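Pyrroline carboxylate reductase (Plasmodium falciparum, PDB 2RCY) probably reduces pyrroline-5-carboxylate to proline, the last step of proline synthesis, and binds NADP in a Rossmann-type domain. Local coordinates at residues A[3-11]-A[55-66]. Residues are numbered along the deposited sequence; the frame is centred on the assembly and turned at random.
Sequences ENIKLGFMG and LARHCDIIVCAV. With NAP (NADP nicotinamide-adenine-dinucleotide phosphate), chain G.
Val63 lies over one face of the Phe9 ring, its CG2 4.2 Å from the ring centroid, the two side chains running side by side in the same direction. Val63 CG2 also touches Leu7 CD2 at 3.5 Å. Leu7, Phe9, Ile61 and Val63 point to the same face of the sheet; helix 14-26 packs on Leu7 and Phe9, and strand 86-89 adjoins Ile61 and Val63. On the other face the selenomethionine Met10 keeps CG beside its backbone N (chi1 -56°); this and an extended chi2 bring SE to Ile62 CG2, 3.7 Å away, and the bend at chi3 swings CE to Cys64 CB. Leu55 of helix 52-58 crosses Met10 obliquely and sets CD2 on the bare CA of Gly8, where Cys59 SG also packs.

This layering illustrates how a Rossmann fold builds its centre: strands 7-10 and 61-64 are parallel neighbours in the sheet, and both lead toward the dinucleotide. Val63 N donates to Gly8 O at 2.7 Å, the shortest backbone bond between the two strands. Past the strands, Gly11, which fits the first glycine of a GxGxxG motif, passes with its CA near adenine N3A, and Val66 O accepts a hydrogen bond from ribose O3D of NADP at 2.7 Å.

At the far end Lys6 O takes two amides, Ile61 N almost straight on and Asp60 N with its N-H...O angle bent to 144°. Asp60 answers with OD2, whose anti lone pair receives Lys6 N at 2.8 Å. Lys6 NZ makes a long salt bridge to Asp60 OD2, 3.7 Å, while its CD leans obliquely on the His58 ring.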
loop_
_atom_site.group_PDB
_atom_site.type_symbol
_atom_site.label_atom_id
_atom_site.label_comp_id
_atom_site.label_asym_id
_atom_site.label_seq_id
_atom_site.Cartn_x
_atom_site.Cartn_y
_atom_site.Cartn_z
ATOM N N GLU A 3 -8.967 -39.117 -42.968
ATOM C CA GLU A 3 -9.367 -40.328 -42.251
ATOM C C GLU A 3 -8.274 -41.397 -42.231
ATOM O O GLU A 3 -8.270 -42.266 -41.357
ATOM C CB GLU A 3 -10.653 -40.905 -42.857
ATOM C CG GLU A 3 -11.853 -39.951 -42.859
ATOM C CD GLU A 3 -11.834 -38.949 -44.011
ATOM O OE1 GLU A 3 -10.995 -39.084 -44.928
ATOM O OE2 GLU A 3 -12.668 -38.021 -43.998
ATOM N N ASN A 4 -7.350 -41.322 -43.187
ATOM C CA ASN A 4 -6.298 -42.329 -43.343
ATOM C C ASN A 4 -5.007 -42.075 -42.570
ATOM O O ASN A 4 -4.313 -43.023 -42.197
ATOM C CB ASN A 4 -5.977 -42.545 -44.824
ATOM C CG ASN A 4 -7.037 -43.357 -45.535
ATOM O OD1 ASN A 4 -7.472 -44.401 -45.048
ATOM N ND2 ASN A 4 -7.457 -42.881 -46.700
ATOM N N ILE A 5 -4.682 -40.803 -42.340
ATOM C CA ILE A 5 -3.451 -40.445 -41.629
ATOM C C ILE A 5 -3.512 -40.830 -40.153
ATOM O O ILE A 5 -4.569 -40.766 -39.523
ATOM C CB ILE A 5 -3.072 -38.945 -41.771
ATOM C CG1 ILE A 5 -4.192 -38.039 -41.252
ATOM C CG2 ILE A 5 -2.707 -38.615 -43.218
ATOM C CD1 ILE A 5 -3.700 -36.895 -40.397
ATOM N N LYS A 6 -2.367 -41.238 -39.618
ATOM C CA LYS A 6 -2.282 -41.711 -38.244
ATOM C C LYS A 6 -1.744 -40.613 -37.331
ATOM O O LYS A 6 -0.658 -40.073 -37.563
ATOM C CB LYS A 6 -1.416 -42.971 -38.167
ATOM C CG LYS A 6 -1.851 -44.070 -39.129
ATOM C CD LYS A 6 -0.772 -45.125 -39.298
ATOM C CE LYS A 6 -1.013 -45.972 -40.538
ATOM N NZ LYS A 6 -0.802 -45.197 -41.797
ATOM N N LEU A 7 -2.525 -40.283 -36.305
ATOM C CA LEU A 7 -2.172 -39.235 -35.356
ATOM C C LEU A 7 -1.642 -39.859 -34.069
ATOM O O LEU A 7 -2.260 -40.768 -33.510
ATOM C CB LEU A 7 -3.394 -38.360 -35.054
ATOM C CG LEU A 7 -3.271 -36.831 -35.104
ATOM C CD1 LEU A 7 -4.528 -36.184 -34.538
ATOM C CD2 LEU A 7 -2.045 -36.319 -34.371
ATOM N N GLY A 8 -0.496 -39.366 -33.606
ATOM C CA GLY A 8 0.136 -39.885 -32.396
ATOM C C GLY A 8 0.361 -38.827 -31.336
ATOM O O GLY A 8 0.891 -37.754 -31.622
ATOM N N PHE A 9 -0.042 -39.139 -30.108
ATOM C CA PHE A 9 0.100 -38.219 -28.983
ATOM C C PHE A 9 1.129 -38.721 -27.976
ATOM O O PHE A 9 0.899 -39.707 -27.272
ATOM C CB PHE A 9 -1.253 -37.983 -28.301
ATOM C CG PHE A 9 -2.197 -37.138 -29.107
ATOM C CD1 PHE A 9 -3.087 -37.723 -30.001
ATOM C CD2 PHE A 9 -2.196 -35.753 -28.971
ATOM C CE1 PHE A 9 -3.960 -36.942 -30.751
ATOM C CE2 PHE A 9 -3.064 -34.961 -29.717
ATOM C CZ PHE A 9 -3.948 -35.557 -30.608
HETATM N N MSE A 10 2.266 -38.035 -27.919
HETATM C CA MSE A 10 3.320 -38.369 -26.968
HETATM C C MSE A 10 3.016 -37.718 -25.622
HETATM O O MSE A 10 3.374 -36.564 -25.379
HETATM C CB MSE A 10 4.694 -37.949 -27.505
HETATM C CG MSE A 10 5.022 -38.544 -28.872
HETATM SE SE MSE A 10 6.882 -38.368 -29.433
HETATM C CE MSE A 10 7.037 -36.430 -29.415
ATOM N N GLY A 11 2.335 -38.471 -24.761
ATOM C CA GLY A 11 1.876 -37.975 -23.466
ATOM C C GLY A 11 0.400 -37.623 -23.485
ATOM O O GLY A 11 -0.056 -36.885 -24.360
ATOM N N LEU A 55 5.671 -45.102 -31.811
ATOM C CA LEU A 55 4.596 -44.171 -32.138
ATOM C C LEU A 55 5.009 -43.273 -33.304
ATOM O O LEU A 55 4.218 -43.027 -34.211
ATOM C CB LEU A 55 4.221 -43.329 -30.911
ATOM C CG LEU A 55 3.108 -42.277 -31.010
ATOM C CD1 LEU A 55 2.400 -42.136 -29.677
ATOM C CD2 LEU A 55 3.645 -40.927 -31.475
ATOM N N ALA A 56 6.250 -42.790 -33.268
ATOM C CA ALA A 56 6.781 -41.916 -34.313
ATOM C C ALA A 56 7.030 -42.666 -35.620
ATOM O O ALA A 56 6.922 -42.087 -36.703
ATOM C CB ALA A 56 8.058 -41.231 -33.840
ATOM N N ARG A 57 7.359 -43.952 -35.509
ATOM C CA ARG A 57 7.625 -44.798 -36.673
ATOM C C ARG A 57 6.340 -45.217 -37.387
ATOM O O ARG A 57 6.355 -45.494 -38.588
ATOM C CB ARG A 57 8.424 -46.037 -36.261
ATOM N N HIS A 58 5.236 -45.248 -36.644
ATOM C CA HIS A 58 3.945 -45.684 -37.176
ATOM C C HIS A 58 3.099 -44.517 -37.685
ATOM O O HIS A 58 2.552 -44.577 -38.789
ATOM C CB HIS A 58 3.177 -46.470 -36.110
ATOM C CG HIS A 58 1.928 -47.120 -36.617
ATOM N ND1 HIS A 58 1.942 -48.271 -37.375
ATOM C CD2 HIS A 58 0.624 -46.787 -36.463
ATOM C CE1 HIS A 58 0.702 -48.615 -37.672
ATOM N NE2 HIS A 58 -0.117 -47.732 -37.130
ATOM N N CYS A 59 3.004 -43.462 -36.877
ATOM C CA CYS A 59 2.135 -42.323 -37.168
ATOM C C CYS A 59 2.714 -41.374 -38.211
ATOM O O CYS A 59 3.929 -41.308 -38.399
ATOM C CB CYS A 59 1.812 -41.564 -35.882
ATOM S SG CYS A 59 1.009 -42.580 -34.632
ATOM N N ASP A 60 1.827 -40.641 -38.882
ATOM C CA ASP A 60 2.211 -39.669 -39.905
ATOM C C ASP A 60 2.388 -38.279 -39.300
ATOM O O ASP A 60 3.267 -37.520 -39.713
ATOM C CB ASP A 60 1.163 -39.623 -41.021
ATOM C CG ASP A 60 0.889 -40.987 -41.622
ATOM O OD1 ASP A 60 1.764 -41.512 -42.345
ATOM O OD2 ASP A 60 -0.206 -41.532 -41.374
ATOM N N ILE A 61 1.535 -37.956 -38.331
ATOM C CA ILE A 61 1.628 -36.705 -37.584
ATOM C C ILE A 61 1.829 -37.017 -36.101
ATOM O O ILE A 61 1.035 -37.741 -35.494
ATOM C CB ILE A 61 0.387 -35.796 -37.812
ATOM C CG1 ILE A 61 0.373 -35.272 -39.254
ATOM C CG2 ILE A 61 0.370 -34.633 -36.819
ATOM C CD1 ILE A 61 -0.905 -34.553 -39.659
ATOM N N ILE A 62 2.904 -36.474 -35.536
ATOM C CA ILE A 62 3.274 -36.728 -34.145
ATOM C C ILE A 62 3.085 -35.467 -33.303
ATOM O O ILE A 62 3.552 -34.388 -33.672
ATOM C CB ILE A 62 4.734 -37.256 -34.023
ATOM C CG1 ILE A 62 4.931 -38.544 -34.833
ATOM C CG2 ILE A 62 5.099 -37.524 -32.571
ATOM C CD1 ILE A 62 5.443 -38.329 -36.252
ATOM N N VAL A 63 2.389 -35.616 -32.180
ATOM C CA VAL A 63 2.137 -34.508 -31.261
ATOM C C VAL A 63 2.961 -34.677 -29.986
ATOM O O VAL A 63 2.843 -35.688 -29.289
ATOM C CB VAL A 63 0.632 -34.372 -30.903
ATOM C CG1 VAL A 63 0.391 -33.157 -30.013
ATOM C CG2 VAL A 63 -0.213 -34.271 -32.157
ATOM N N CYS A 64 3.799 -33.684 -29.699
ATOM C CA CYS A 64 4.591 -33.660 -28.475
ATOM C C CYS A 64 3.791 -32.993 -27.360
ATOM O O CYS A 64 3.705 -31.765 -27.292
ATOM C CB CYS A 64 5.918 -32.932 -28.706
ATOM S SG CYS A 64 7.108 -33.109 -27.358
ATOM N N ALA A 65 3.200 -33.815 -26.496
ATOM C CA ALA A 65 2.306 -33.331 -25.443
ATOM C C ALA A 65 2.871 -33.539 -24.035
ATOM O O ALA A 65 2.120 -33.651 -23.063
ATOM C CB ALA A 65 0.929 -33.980 -25.580
ATOM N N VAL A 66 4.197 -33.589 -23.933
ATOM C CA VAL A 66 4.872 -33.717 -22.642
ATOM C C VAL A 66 5.224 -32.344 -22.073
ATOM O O VAL A 66 5.169 -31.340 -22.787
ATOM C CB VAL A 66 6.160 -34.588 -22.734
ATOM C CG1 VAL A 66 5.815 -36.030 -23.055
ATOM C CG2 VAL A 66 7.138 -34.027 -23.758
HETATM P PA NAP G . 0.804 -33.004 -17.482
HETATM O O1A NAP G . -0.649 -33.120 -17.097
HETATM O O2A NAP G . 1.867 -33.235 -16.434
HETATM O O5B NAP G . 1.061 -33.966 -18.747
HETATM C C5B NAP G . 2.302 -34.630 -18.976
HETATM C C4B NAP G . 1.997 -36.079 -19.332
HETATM O O4B NAP G . 3.085 -36.669 -20.047
HETATM C C3B NAP G . 1.764 -36.923 -18.088
HETATM O O3B NAP G . 0.438 -37.460 -18.121
HETATM C C2B NAP G . 2.797 -38.033 -18.142
HETATM O O2B NAP G . 2.230 -39.305 -17.831
HETATM C C1B NAP G . 3.304 -38.002 -19.578
HETATM N N9A NAP G . 4.744 -38.354 -19.710
HETATM C C8A NAP G . 5.702 -38.221 -18.778
HETATM N N7A NAP G . 6.880 -38.649 -19.286
HETATM C C5A NAP G . 6.653 -39.049 -20.553
HETATM C C6A NAP G . 7.465 -39.572 -21.555
HETATM N N6A NAP G . 8.787 -39.769 -21.338
HETATM N N1A NAP G . 6.920 -39.881 -22.755
HETATM C C2A NAP G . 5.611 -39.692 -22.987
HETATM N N3A NAP G . 4.808 -39.189 -22.037
HETATM C C4A NAP G . 5.305 -38.858 -20.814
HETATM O O3 NAP G . 1.053 -31.554 -18.133
HETATM P PN NAP G . 0.011 -30.898 -19.170
HETATM O O1N NAP G . -0.740 -29.810 -18.444
HETATM O O2N NAP G . -0.748 -31.994 -19.879
HETATM O O5D NAP G . 0.972 -30.166 -20.228
HETATM C C5D NAP G . 1.716 -30.882 -21.210
HETATM C C4D NAP G . 2.217 -29.895 -22.260
HETATM O O4D NAP G . 1.115 -29.207 -22.855
HETATM C C3D NAP G . 3.139 -28.837 -21.666
HETATM O O3D NAP G . 4.329 -28.778 -22.455
HETATM C C2D NAP G . 2.368 -27.532 -21.754
HETATM O O2D NAP G . 3.208 -26.426 -22.100
HETATM C C1D NAP G . 1.349 -27.793 -22.850
HETATM N N1N NAP G . 0.097 -27.048 -22.667
HETATM C C2N NAP G . -0.706 -27.302 -21.618
HETATM C C3N NAP G . -1.898 -26.600 -21.452
HETATM C C7N NAP G . -2.793 -26.896 -20.285
HETATM O O7N NAP G . -2.430 -27.782 -19.360
HETATM N N7N NAP G . -3.904 -26.319 -20.192
HETATM C C4N NAP G . -2.254 -25.626 -22.385
HETATM C C5N NAP G . -1.409 -25.381 -23.460
HETATM C C6N NAP G . -0.230 -26.115 -23.576
HETATM P P2B NAP G . 2.023 -39.804 -16.309
HETATM O O1X NAP G . 1.804 -41.294 -16.452
HETATM O O2X NAP G . 3.302 -39.428 -15.597
HETATM O O3X NAP G . 0.803 -39.054 -15.832
#